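Long-range contact in rhamnosidase B (Bacillus sp., PDB 2OKX), which probably hydrolyses terminal alpha-L-rhamnose from glycosides, as a family 78 alpha-L-rhamnosidase: residues G149-E161 with R487-V501. Sequence-based numbering, arbitrary orientation.
Sequences GFGEVIDARELAE and RYICREGRQSYVSPV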
# COMPACT_ATOMS: atom_id res chain seq x y z
N GLY A 149 7.63 -3.32 5.42
CA GLY A 149 8.58 -3.81 6.42
C GLY A 149 8.76 -5.31 6.44
O GLY A 149 9.15 -5.91 5.44
N PHE A 150 8.47 -5.93 7.58
CA PHE A 150 8.65 -7.37 7.74
C PHE A 150 7.46 -8.08 8.37
O PHE A 150 6.77 -7.52 9.23
CB PHE A 150 9.88 -7.64 8.61
CG PHE A 150 11.16 -7.09 8.05
CD1 PHE A 150 12.02 -7.88 7.30
CD2 PHE A 150 11.51 -5.76 8.27
CE1 PHE A 150 13.20 -7.37 6.78
CE2 PHE A 150 12.69 -5.23 7.75
CZ PHE A 150 13.54 -6.04 7.01
N GLY A 151 7.23 -9.33 7.95
CA GLY A 151 6.17 -10.14 8.53
C GLY A 151 6.90 -10.80 9.69
O GLY A 151 7.93 -11.44 9.48
N GLU A 152 6.37 -10.68 10.90
CA GLU A 152 7.08 -11.23 12.05
C GLU A 152 6.91 -12.69 12.41
O GLU A 152 5.96 -13.36 11.99
CB GLU A 152 6.79 -10.37 13.30
CG GLU A 152 5.48 -10.66 14.05
CD GLU A 152 4.26 -9.92 13.48
OE1 GLU A 152 3.28 -9.74 14.23
OE2 GLU A 152 4.28 -9.54 12.29
N VAL A 153 7.88 -13.18 13.17
CA VAL A 153 7.91 -14.54 13.69
C VAL A 153 8.28 -14.33 15.16
O VAL A 153 9.37 -13.86 15.47
CB VAL A 153 8.99 -15.40 13.01
CG1 VAL A 153 9.13 -16.72 13.75
CG2 VAL A 153 8.60 -15.66 11.56
N ILE A 154 7.35 -14.66 16.05
CA ILE A 154 7.55 -14.46 17.48
C ILE A 154 7.41 -15.74 18.29
O ILE A 154 6.39 -16.42 18.22
CB ILE A 154 6.50 -13.46 18.05
CG1 ILE A 154 6.46 -12.18 17.21
CG2 ILE A 154 6.81 -13.15 19.51
CD1 ILE A 154 7.72 -11.34 17.28
N ASP A 155 8.44 -16.07 19.06
CA ASP A 155 8.40 -17.26 19.91
C ASP A 155 8.14 -16.75 21.32
O ASP A 155 9.05 -16.29 22.02
CB ASP A 155 9.73 -18.02 19.84
CG ASP A 155 9.67 -19.34 20.58
OD1 ASP A 155 10.46 -20.25 20.23
OD2 ASP A 155 8.84 -19.47 21.50
N ALA A 156 6.87 -16.83 21.73
CA ALA A 156 6.44 -16.35 23.04
C ALA A 156 7.12 -17.04 24.22
O ALA A 156 7.09 -16.52 25.34
CB ALA A 156 4.92 -16.49 23.15
N ARG A 157 7.73 -18.19 23.99
CA ARG A 157 8.41 -18.89 25.07
C ARG A 157 9.62 -18.09 25.58
O ARG A 157 10.08 -18.29 26.70
CB ARG A 157 8.86 -20.27 24.60
CG ARG A 157 7.70 -21.21 24.32
CD ARG A 157 8.16 -22.48 23.66
NE ARG A 157 8.82 -22.24 22.39
CZ ARG A 157 9.19 -23.20 21.55
NH1 ARG A 157 8.97 -24.47 21.85
NH2 ARG A 157 9.79 -22.89 20.40
N GLU A 158 10.11 -17.17 24.75
CA GLU A 158 11.26 -16.35 25.12
C GLU A 158 10.86 -14.90 25.34
O GLU A 158 11.71 -14.03 25.52
CB GLU A 158 12.33 -16.41 24.02
CG GLU A 158 12.71 -17.82 23.62
CD GLU A 158 13.71 -17.85 22.49
OE1 GLU A 158 13.96 -18.95 21.96
OE2 GLU A 158 14.25 -16.78 22.13
N LEU A 159 9.55 -14.64 25.32
CA LEU A 159 9.04 -13.29 25.49
C LEU A 159 8.50 -13.03 26.89
O LEU A 159 7.72 -13.82 27.43
CB LEU A 159 7.93 -13.02 24.45
CG LEU A 159 7.17 -11.69 24.43
CD1 LEU A 159 6.13 -11.65 25.51
CD2 LEU A 159 8.14 -10.55 24.59
N ALA A 160 8.93 -11.92 27.48
CA ALA A 160 8.47 -11.52 28.81
C ALA A 160 7.16 -10.76 28.59
O ALA A 160 7.16 -9.55 28.38
CB ALA A 160 9.51 -10.61 29.48
N GLU A 161 6.05 -11.49 28.65
CA GLU A 161 4.71 -10.95 28.43
C GLU A 161 4.35 -9.64 29.11
O GLU A 161 3.71 -8.78 28.51
CB GLU A 161 3.66 -12.01 28.78
CG GLU A 161 3.55 -12.32 30.27
CD GLU A 161 2.75 -13.58 30.55
OE1 GLU A 161 3.26 -14.69 30.27
OE2 GLU A 161 1.61 -13.47 31.06
N ARG A 487 4.04 -15.57 12.31
CA ARG A 487 4.02 -16.85 12.99
C ARG A 487 4.20 -16.55 14.45
O ARG A 487 5.07 -15.75 14.83
CB ARG A 487 5.14 -17.78 12.52
CG ARG A 487 5.36 -18.97 13.47
CD ARG A 487 6.17 -20.07 12.84
NE ARG A 487 5.43 -20.74 11.78
CZ ARG A 487 5.92 -21.72 11.02
NH1 ARG A 487 7.16 -22.15 11.21
NH2 ARG A 487 5.16 -22.27 10.08
N TYR A 488 3.38 -17.17 15.28
CA TYR A 488 3.43 -16.98 16.72
C TYR A 488 3.58 -18.36 17.33
O TYR A 488 2.79 -19.26 17.04
CB TYR A 488 2.13 -16.33 17.20
CG TYR A 488 2.04 -16.14 18.70
CD1 TYR A 488 2.47 -14.96 19.30
CD2 TYR A 488 1.53 -17.14 19.52
CE1 TYR A 488 2.39 -14.78 20.68
CE2 TYR A 488 1.44 -16.98 20.90
CZ TYR A 488 1.87 -15.79 21.47
OH TYR A 488 1.77 -15.63 22.83
N ILE A 489 4.61 -18.53 18.15
CA ILE A 489 4.85 -19.81 18.81
C ILE A 489 4.44 -19.62 20.27
O ILE A 489 4.95 -18.75 20.96
CB ILE A 489 6.34 -20.21 18.72
CG1 ILE A 489 6.78 -20.18 17.25
CG2 ILE A 489 6.53 -21.61 19.27
CD1 ILE A 489 8.27 -20.28 17.05
N CYS A 490 3.51 -20.46 20.70
CA CYS A 490 2.94 -20.38 22.05
C CYS A 490 3.78 -20.74 23.26
O CYS A 490 4.62 -21.64 23.22
CB CYS A 490 1.68 -21.24 22.11
SG CYS A 490 0.39 -20.70 20.99
N ARG A 491 3.54 -20.01 24.34
CA ARG A 491 4.18 -20.29 25.61
C ARG A 491 3.09 -21.17 26.22
O ARG A 491 2.04 -21.35 25.60
CB ARG A 491 4.36 -19.02 26.45
CG ARG A 491 3.07 -18.35 26.90
CD ARG A 491 3.35 -17.37 28.03
NE ARG A 491 4.28 -16.33 27.61
CZ ARG A 491 3.93 -15.22 26.97
NH1 ARG A 491 2.65 -15.00 26.69
NH2 ARG A 491 4.85 -14.35 26.60
N GLU A 492 3.31 -21.71 27.41
CA GLU A 492 2.31 -22.58 28.02
C GLU A 492 1.12 -21.81 28.59
O GLU A 492 1.28 -20.78 29.24
CB GLU A 492 2.97 -23.40 29.13
CG GLU A 492 2.07 -24.46 29.74
CD GLU A 492 1.67 -25.53 28.75
OE1 GLU A 492 2.54 -26.00 27.99
OE2 GLU A 492 0.49 -25.92 28.74
N GLY A 493 -0.09 -22.31 28.33
CA GLY A 493 -1.29 -21.68 28.86
C GLY A 493 -2.02 -20.66 28.01
O GLY A 493 -1.93 -20.67 26.78
N ARG A 494 -2.77 -19.79 28.68
CA ARG A 494 -3.53 -18.75 27.99
C ARG A 494 -2.65 -17.55 27.71
O ARG A 494 -1.82 -17.17 28.53
CB ARG A 494 -4.74 -18.30 28.83
CG ARG A 494 -5.53 -17.19 28.14
CD ARG A 494 -6.62 -16.57 29.00
NE ARG A 494 -7.70 -17.50 29.31
CZ ARG A 494 -8.99 -17.17 29.27
NH1 ARG A 494 -9.37 -15.95 28.93
NH2 ARG A 494 -9.91 -18.07 29.59
N GLN A 495 -2.84 -16.95 26.54
CA GLN A 495 -2.05 -15.80 26.14
C GLN A 495 -2.77 -14.98 25.09
O GLN A 495 -3.72 -15.45 24.46
CB GLN A 495 -0.70 -16.28 25.60
CG GLN A 495 -0.82 -17.20 24.40
CD GLN A 495 0.20 -18.31 24.41
OE1 GLN A 495 -0.07 -19.42 24.90
NE2 GLN A 495 1.38 -18.04 23.89
N SER A 496 -2.33 -13.74 24.92
CA SER A 496 -2.93 -12.83 23.95
C SER A 496 -1.82 -12.19 23.13
O SER A 496 -0.70 -12.00 23.61
CB SER A 496 -3.72 -11.73 24.65
OG SER A 496 -4.77 -12.28 25.42
N TYR A 497 -2.13 -11.85 21.88
CA TYR A 497 -1.16 -11.23 21.01
C TYR A 497 -1.83 -10.35 19.96
O TYR A 497 -2.86 -10.72 19.40
CB TYR A 497 -0.32 -12.28 20.29
CG TYR A 497 0.74 -11.68 19.38
CD1 TYR A 497 1.87 -11.07 19.92
CD2 TYR A 497 0.58 -11.68 17.99
CE1 TYR A 497 2.82 -10.47 19.10
CE2 TYR A 497 1.52 -11.08 17.16
CZ TYR A 497 2.64 -10.48 17.72
OH TYR A 497 3.57 -9.87 16.91
N VAL A 498 -1.24 -9.18 19.72
CA VAL A 498 -1.75 -8.26 18.72
C VAL A 498 -0.56 -7.85 17.86
O VAL A 498 0.37 -7.19 18.34
CB VAL A 498 -2.37 -7.00 19.35
CG1 VAL A 498 -2.76 -6.01 18.25
CG2 VAL A 498 -3.59 -7.38 20.17
N SER A 499 -0.57 -8.25 16.60
CA SER A 499 0.51 -7.92 15.68
C SER A 499 0.59 -6.41 15.47
O SER A 499 -0.41 -5.76 15.18
CB SER A 499 0.29 -8.60 14.33
OG SER A 499 1.27 -8.19 13.39
N PRO A 500 1.80 -5.84 15.62
CA PRO A 500 1.97 -4.39 15.43
C PRO A 500 2.21 -4.05 13.96
O PRO A 500 2.47 -2.90 13.61
CB PRO A 500 3.18 -4.08 16.31
CG PRO A 500 4.02 -5.31 16.15
CD PRO A 500 3.00 -6.43 16.23
N VAL A 501 2.11 -5.06 13.10
CA VAL A 501 2.30 -4.88 11.66
C VAL A 501 0.94 -4.82 10.98
O VAL A 501 0.15 -5.76 11.08
CB VAL A 501 3.12 -6.04 11.07
CG1 VAL A 501 3.22 -5.90 9.55
CG2 VAL A 501 4.51 -6.06 11.69
O HOH W 1 7.15 -17.01 28.46
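Val153, Ile154 and Asp155 run parallel to Arg487, Tyr488 and Ile489, the short strand axes 4.7 Å apart; four backbone hydrogen bonds join the two segments, the first from Arg487 N to Glu152 O and the last from Ala156 N to Ile489 O. Glu152 bends at chi2 (-85°), turning its carboxylate toward Tyr497 and Ser499: OE1 accepts from Tyr497 OH on its anti side (2.7 Å) and from Ser499 OG through its syn lone pair (2.7 Å), while OE2 pairs with Arg503. On the Val153 side of the sheet, Arg157 grips the Asp155 carboxylate side-on, NH2 to OD1 (2.7 Å) and NE to OD2, and Ile489 CG2 lies over one face of that guanidinium. Asp155 OD2 also takes Arg157 N, an Asx turn. An alanine in place of Asp155 would probably leave the Arg157 guanidinium without its charge partner, free to turn off Ile489, and the Arg157 N-H without its turn acceptor. Arg491 NH2 donates to Leu159 O (3.0 Å) from above the carbonyl plane; Glu161 OE1 sits over one guanidinium face, a salt bridge by charge alone, and Ala156 CB over the opposite one. The same methyl packs on Tyr488 CZ (3.6 Å). Strand 153-155 thus pairs in parallel with strand 485-489 of a mixed beta-sheet, joining the N-terminal domain to the concanavalin-like domain.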